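Local structure of RimK domain protein ATP-grasp (Sphaerobacter thermophilus, 5I47) at residues 79-82 with 83-87; 143-147 with 148-152; 225-229 with 230-234. The protein probably acts as an ATP-grasp ligase of the RimK/LysX type, using ATP to couple an amino acid to a carboxylate. All coordinates share one frame; numbering follows the deposited sequence.

Three short-range contacts illustrate how a chain enters and leaves a helix. Interactions 1 and 2 both run from an edge strand into a new helix, whereas interaction 3 follows a helix to its end and beyond. The N-caps of the first two differ: Asp147 bonds a first-turn amide through its side chain, while Arg82 reaches a threonine hydroxyl only weakly. Interactions 1 and 3, their centres about 12 Å apart, lie nearer the centre of the chain and join directly, Asn81 and Arg82 binding the backbone of 232-234. Interaction 2 stands about 34 Å from either, between centres, near the periphery, with valine and alanine inside and charged groups outside.

Interaction 1. Residues 79-82 with 83-87; sequences VVNR and AATAR
Arg82 and Thr85 meet where the chain passes from strand 79-80 into helix 83-90, and they show how a residue without a classical capping side chain can still fold back on the first turn. Arg82 occupies the N-cap position. Its carbonyl O accepts from Ala86 N at 2.8 Å in a nearly straight bond of 176° that closes the first helical turn. The closely packed, inner side of the contact is formed by Asn81 and Thr85, both buried: Asn81, which follows a cis peptide bond, rests its CB against Thr85 CG2 at 4.1 Å. The OD1 of Asn81 accepts from the backbone N of Thr234. Arg82, partly exposed, forms the more open side. With CG between the backbone N and the carbonyl carbon (chi1 75°) and a bend at chi3, its side chain curls back over Thr85, and NH2 reaches OG1 at 2.9 Å. The hydroxyl lies at the guanidinium edge, near its plane, yet the bond is weak, and the stronger partner of NH2 is the carbonyl O of Thr232. A leucine in place of Arg82 would probably leave that carbonyl and the Thr85 hydroxyl without their guanidinium partner. Around this corner of the preATP-grasp domain, Val79 and Ala83 pack on helix 63-74, Val80 pairs with strand 54-57, and Phe274 of helix 267-275 touches both Val80 and Arg82.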
# COMPACT_ATOMS: atom_id res chain seq x y z
N VAL B 79 2.78 -18.72 2.97
CA VAL B 79 3.30 -17.82 3.99
C VAL B 79 2.23 -17.59 5.05
O VAL B 79 1.05 -17.41 4.72
CB VAL B 79 3.77 -16.48 3.39
CG1 VAL B 79 4.36 -15.58 4.47
CG2 VAL B 79 4.78 -16.72 2.29
N VAL B 80 2.64 -17.62 6.31
CA VAL B 80 1.82 -17.21 7.43
C VAL B 80 2.48 -15.99 8.06
O VAL B 80 3.63 -16.08 8.49
CB VAL B 80 1.64 -18.34 8.46
CG1 VAL B 80 1.02 -17.81 9.74
CG2 VAL B 80 0.79 -19.46 7.87
N ASN B 81 1.78 -14.86 8.12
CA ASN B 81 0.39 -14.75 7.69
C ASN B 81 0.25 -14.68 6.18
O ASN B 81 1.13 -14.18 5.48
CB ASN B 81 -0.25 -13.51 8.33
CG ASN B 81 -0.42 -13.65 9.83
OD1 ASN B 81 -1.28 -14.41 10.29
ND2 ASN B 81 0.38 -12.92 10.59
N ARG B 82 -0.88 -15.20 5.68
CA ARG B 82 -1.18 -15.11 4.26
C ARG B 82 -1.20 -13.66 3.81
O ARG B 82 -1.46 -12.74 4.61
CB ARG B 82 -2.52 -15.78 3.96
CG ARG B 82 -3.73 -14.97 4.38
CD ARG B 82 -5.02 -15.76 4.18
NE ARG B 82 -5.06 -16.94 5.05
CZ ARG B 82 -5.54 -16.92 6.29
NH1 ARG B 82 -5.54 -18.04 7.02
NH2 ARG B 82 -6.02 -15.80 6.81
N ALA B 83 -0.92 -13.44 2.52
CA ALA B 83 -0.71 -12.09 2.01
C ALA B 83 -1.87 -11.16 2.37
O ALA B 83 -1.66 -10.05 2.85
CB ALA B 83 -0.50 -12.13 0.49
N ALA B 84 -3.10 -11.63 2.15
CA ALA B 84 -4.26 -10.78 2.38
C ALA B 84 -4.38 -10.36 3.83
O ALA B 84 -4.72 -9.21 4.13
CB ALA B 84 -5.53 -11.50 1.93
N THR B 85 -4.10 -11.28 4.76
CA THR B 85 -4.11 -10.93 6.18
C THR B 85 -2.95 -10.00 6.51
O THR B 85 -3.12 -9.01 7.23
CB THR B 85 -4.06 -12.20 7.03
OG1 THR B 85 -5.24 -12.98 6.78
CG2 THR B 85 -3.98 -11.86 8.50
N ALA B 86 -1.76 -10.30 5.99
CA ALA B 86 -0.62 -9.40 6.17
C ALA B 86 -0.92 -8.00 5.66
O ALA B 86 -0.43 -7.02 6.22
CB ALA B 86 0.62 -9.97 5.48
N ARG B 87 -1.73 -7.89 4.60
CA ARG B 87 -2.12 -6.57 4.13
C ARG B 87 -3.01 -5.85 5.14
O ARG B 87 -2.88 -4.64 5.34
CB ARG B 87 -2.83 -6.68 2.77
CG ARG B 87 -1.94 -6.35 1.59
CD ARG B 87 -2.66 -6.49 0.25
NE ARG B 87 -2.41 -7.78 -0.38
CZ ARG B 87 -3.31 -8.75 -0.49
NH1 ARG B 87 -4.54 -8.56 -0.02
NH2 ARG B 87 -3.00 -9.90 -1.07

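Interaction 2. Residues 143-147 with 148-152; sequences ALVED and QDAAE
Between Val145 and Ala150 the backbone doubles back, their CA atoms 5.2 Å apart, as edge strand 143-145 turns into helix 148-160. The turn is a worked case of the side-chain N-cap: Asp147 stands just before the helix, and its OD1 accepts from Ala150 N at 3.3 Å. The N-H approaches this oxygen from above the carboxylate plane, 50° out of it. A chi1 of 53° tucks the carboxylate over its own backbone and so brings it to the start of the helix, where the first-turn amides and the helix dipole would be expected to favour its negative charge. The carbonyl O of the same residue takes Ala151 N at 2.9 Å, in the carbonyl plane, so side chain and backbone of one aspartate together hold two successive amides. Inside the turn the chemistry is apolar. Val145 directs CG1 at the Ala151 methyl group, and the alanine is also touched by Phe119 and Ile122 from helix 115-125 and by Tyr127 from the loop after it. This joins edge strand 143-145 of the four-stranded antiparallel sheet to helix 148-160 within the RimK-like ATP-grasp domain. On the outer side, Asp149 brings a second carboxylate near the cap, its plane turned 61° from that of Asp147, with the two OD1 atoms 4.3 Å apart.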
# COMPACT_ATOMS: atom_id res chain seq x y z
N ALA B 143 0.80 8.93 17.02
CA ALA B 143 1.09 10.23 17.63
C ALA B 143 -0.12 10.71 18.42
O ALA B 143 -1.17 11.01 17.85
CB ALA B 143 1.47 11.24 16.55
N LEU B 144 0.04 10.81 19.74
CA LEU B 144 -1.03 11.29 20.60
C LEU B 144 -1.10 12.81 20.57
O LEU B 144 -0.07 13.50 20.61
CB LEU B 144 -0.83 10.80 22.04
CG LEU B 144 -1.82 11.31 23.10
CD1 LEU B 144 -3.25 10.91 22.76
CD2 LEU B 144 -1.43 10.80 24.48
N VAL B 145 -2.32 13.34 20.48
CA VAL B 145 -2.57 14.77 20.33
C VAL B 145 -3.58 15.16 21.40
O VAL B 145 -4.78 14.89 21.26
CB VAL B 145 -3.09 15.13 18.93
CG1 VAL B 145 -3.40 16.61 18.83
CG2 VAL B 145 -2.07 14.73 17.87
N GLU B 146 -3.11 15.81 22.47
CA GLU B 146 -4.01 16.20 23.55
C GLU B 146 -4.64 17.57 23.34
O GLU B 146 -5.75 17.81 23.82
CB GLU B 146 -3.26 16.20 24.89
CG GLU B 146 -2.28 15.05 25.08
CD GLU B 146 -0.88 15.40 24.62
OE1 GLU B 146 -0.74 16.15 23.63
OE2 GLU B 146 0.09 14.95 25.27
N ASP B 147 -3.97 18.47 22.63
CA ASP B 147 -4.46 19.83 22.44
C ASP B 147 -3.88 20.39 21.15
O ASP B 147 -3.09 19.74 20.46
CB ASP B 147 -4.10 20.70 23.64
CG ASP B 147 -2.62 20.65 23.96
OD1 ASP B 147 -1.85 21.32 23.25
OD2 ASP B 147 -2.23 19.93 24.90
N GLN B 148 -4.27 21.63 20.83
CA GLN B 148 -3.87 22.23 19.56
C GLN B 148 -2.36 22.41 19.46
O GLN B 148 -1.80 22.28 18.37
CB GLN B 148 -4.58 23.56 19.35
CG GLN B 148 -4.28 24.20 18.00
CD GLN B 148 -5.02 25.51 17.78
OE1 GLN B 148 -6.24 25.54 17.70
NE2 GLN B 148 -4.27 26.61 17.68
N ASP B 149 -1.69 22.72 20.57
CA ASP B 149 -0.24 22.84 20.55
C ASP B 149 0.41 21.52 20.15
O ASP B 149 1.40 21.50 19.41
CB ASP B 149 0.28 23.30 21.91
CG ASP B 149 0.32 24.81 22.03
OD1 ASP B 149 -0.69 25.40 22.47
OD2 ASP B 149 1.37 25.40 21.69
N ALA B 150 -0.13 20.40 20.64
CA ALA B 150 0.35 19.10 20.20
C ALA B 150 0.01 18.87 18.73
O ALA B 150 0.80 18.28 17.99
CB ALA B 150 -0.24 18.00 21.07
N ALA B 151 -1.17 19.34 18.30
CA ALA B 151 -1.57 19.16 16.91
C ALA B 151 -0.66 19.93 15.97
O ALA B 151 -0.14 19.38 14.99
CB ALA B 151 -3.03 19.60 16.74
N GLU B 152 -0.44 21.22 16.25
CA GLU B 152 0.43 22.04 15.41
C GLU B 152 1.86 21.52 15.38
O GLU B 152 2.59 21.82 14.44
CB GLU B 152 0.41 23.49 15.89
CG GLU B 152 -0.96 24.16 15.80
CD GLU B 152 -0.97 25.57 16.37
OE1 GLU B 152 -0.09 25.88 17.22
OE2 GLU B 152 -1.84 26.36 15.98

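Interaction 3. Residues 225-229 with 230-234; sequences RIIER and LGTGT
Ile226 and Leu230 sit one turn apart near the end of helix 216-230, their side chains running alongside each other in a common direction. Traced outward, Leu230 begins with CB, 3.1 Å from the carbonyl O of Ile226 and 4.2 Å from the Ile226 CG2 methyl. A chi1 of -179°, with CG anti to the backbone N, takes CG and the two terminal methyls beyond Ile226, and the side chain packs on Tyr235 of strand 235-241. The same Ile226 carbonyl accepts from Leu230 N at 2.7 Å, the donor tilted 21° from the carbonyl plane. One residue on, Gly231 N gives a weak bond of 3.0 Å to Ile227 O. Ile227 itself meets Thr232, its CG2 lying 3.9 Å from Thr232 CG2 where the two side chains cross at about a right angle. Gly231 then leaves the helix with a phi of 114°, at backbone angles where any side-chain carbon would collide with the carbonyl O of Leu230. A glycine of positive phi directly after the last turn is a familiar form of helix C-terminus; here it redirects the chain of the ATP-grasp domain toward strand 235-241 of the five-stranded antiparallel sheet.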
# COMPACT_ATOMS: atom_id res chain seq x y z
N ARG B 225 -15.31 -13.71 16.91
CA ARG B 225 -15.85 -13.01 15.75
C ARG B 225 -14.73 -12.50 14.86
O ARG B 225 -14.83 -12.55 13.63
CB ARG B 225 -16.74 -11.85 16.18
CG ARG B 225 -18.01 -12.26 16.89
CD ARG B 225 -18.92 -11.07 17.02
NE ARG B 225 -19.24 -10.51 15.71
CZ ARG B 225 -19.59 -9.25 15.50
NH1 ARG B 225 -19.66 -8.40 16.52
NH2 ARG B 225 -19.86 -8.82 14.27
N ILE B 226 -13.65 -11.99 15.46
CA ILE B 226 -12.53 -11.48 14.69
C ILE B 226 -11.91 -12.59 13.85
O ILE B 226 -11.63 -12.40 12.66
CB ILE B 226 -11.50 -10.82 15.62
CG1 ILE B 226 -12.07 -9.52 16.20
CG2 ILE B 226 -10.19 -10.56 14.88
CD1 ILE B 226 -11.18 -8.86 17.22
N ILE B 227 -11.70 -13.76 14.45
CA ILE B 227 -11.17 -14.89 13.69
C ILE B 227 -12.13 -15.28 12.57
O ILE B 227 -11.71 -15.58 11.45
CB ILE B 227 -10.88 -16.07 14.64
CG1 ILE B 227 -9.81 -15.69 15.65
CG2 ILE B 227 -10.45 -17.30 13.86
CD1 ILE B 227 -9.59 -16.73 16.72
N GLU B 228 -13.44 -15.26 12.85
CA GLU B 228 -14.43 -15.68 11.86
C GLU B 228 -14.46 -14.75 10.66
O GLU B 228 -14.58 -15.20 9.51
CB GLU B 228 -15.82 -15.75 12.50
CG GLU B 228 -16.19 -17.09 13.09
CD GLU B 228 -16.32 -18.17 12.03
OE1 GLU B 228 -15.42 -19.03 11.95
OE2 GLU B 228 -17.33 -18.14 11.28
N ARG B 229 -14.35 -13.44 10.89
CA ARG B 229 -14.49 -12.44 9.84
C ARG B 229 -13.16 -11.99 9.24
O ARG B 229 -13.05 -11.86 8.02
CB ARG B 229 -15.24 -11.21 10.39
CG ARG B 229 -16.65 -11.52 10.85
CD ARG B 229 -17.54 -11.93 9.68
NE ARG B 229 -18.82 -12.46 10.15
CZ ARG B 229 -19.12 -13.75 10.22
NH1 ARG B 229 -18.23 -14.66 9.83
NH2 ARG B 229 -20.30 -14.14 10.68
N LEU B 230 -12.15 -11.77 10.08
CA LEU B 230 -10.84 -11.35 9.60
C LEU B 230 -10.00 -12.53 9.13
O LEU B 230 -9.16 -12.37 8.24
CB LEU B 230 -10.11 -10.57 10.69
CG LEU B 230 -8.73 -9.99 10.43
CD1 LEU B 230 -8.62 -8.62 11.09
CD2 LEU B 230 -7.65 -10.92 10.95
N GLY B 231 -10.19 -13.70 9.71
CA GLY B 231 -9.49 -14.90 9.27
C GLY B 231 -8.53 -15.42 10.33
O GLY B 231 -8.18 -14.74 11.30
N THR B 232 -8.11 -16.66 10.13
CA THR B 232 -7.12 -17.29 10.99
C THR B 232 -5.73 -16.73 10.70
O THR B 232 -5.45 -16.22 9.60
CB THR B 232 -7.12 -18.80 10.79
OG1 THR B 232 -6.85 -19.11 9.42
CG2 THR B 232 -8.47 -19.39 11.18
N GLY B 233 -4.85 -16.83 11.68
CA GLY B 233 -3.48 -16.38 11.52
C GLY B 233 -2.81 -16.25 12.87
O GLY B 233 -3.36 -16.60 13.92
N THR B 234 -1.59 -15.72 12.82
CA THR B 234 -0.79 -15.45 14.02
C THR B 234 -0.74 -13.94 14.20
O THR B 234 0.06 -13.26 13.56
CB THR B 234 0.60 -16.06 13.90
OG1 THR B 234 1.18 -15.70 12.64
CG2 THR B 234 0.52 -17.57 13.98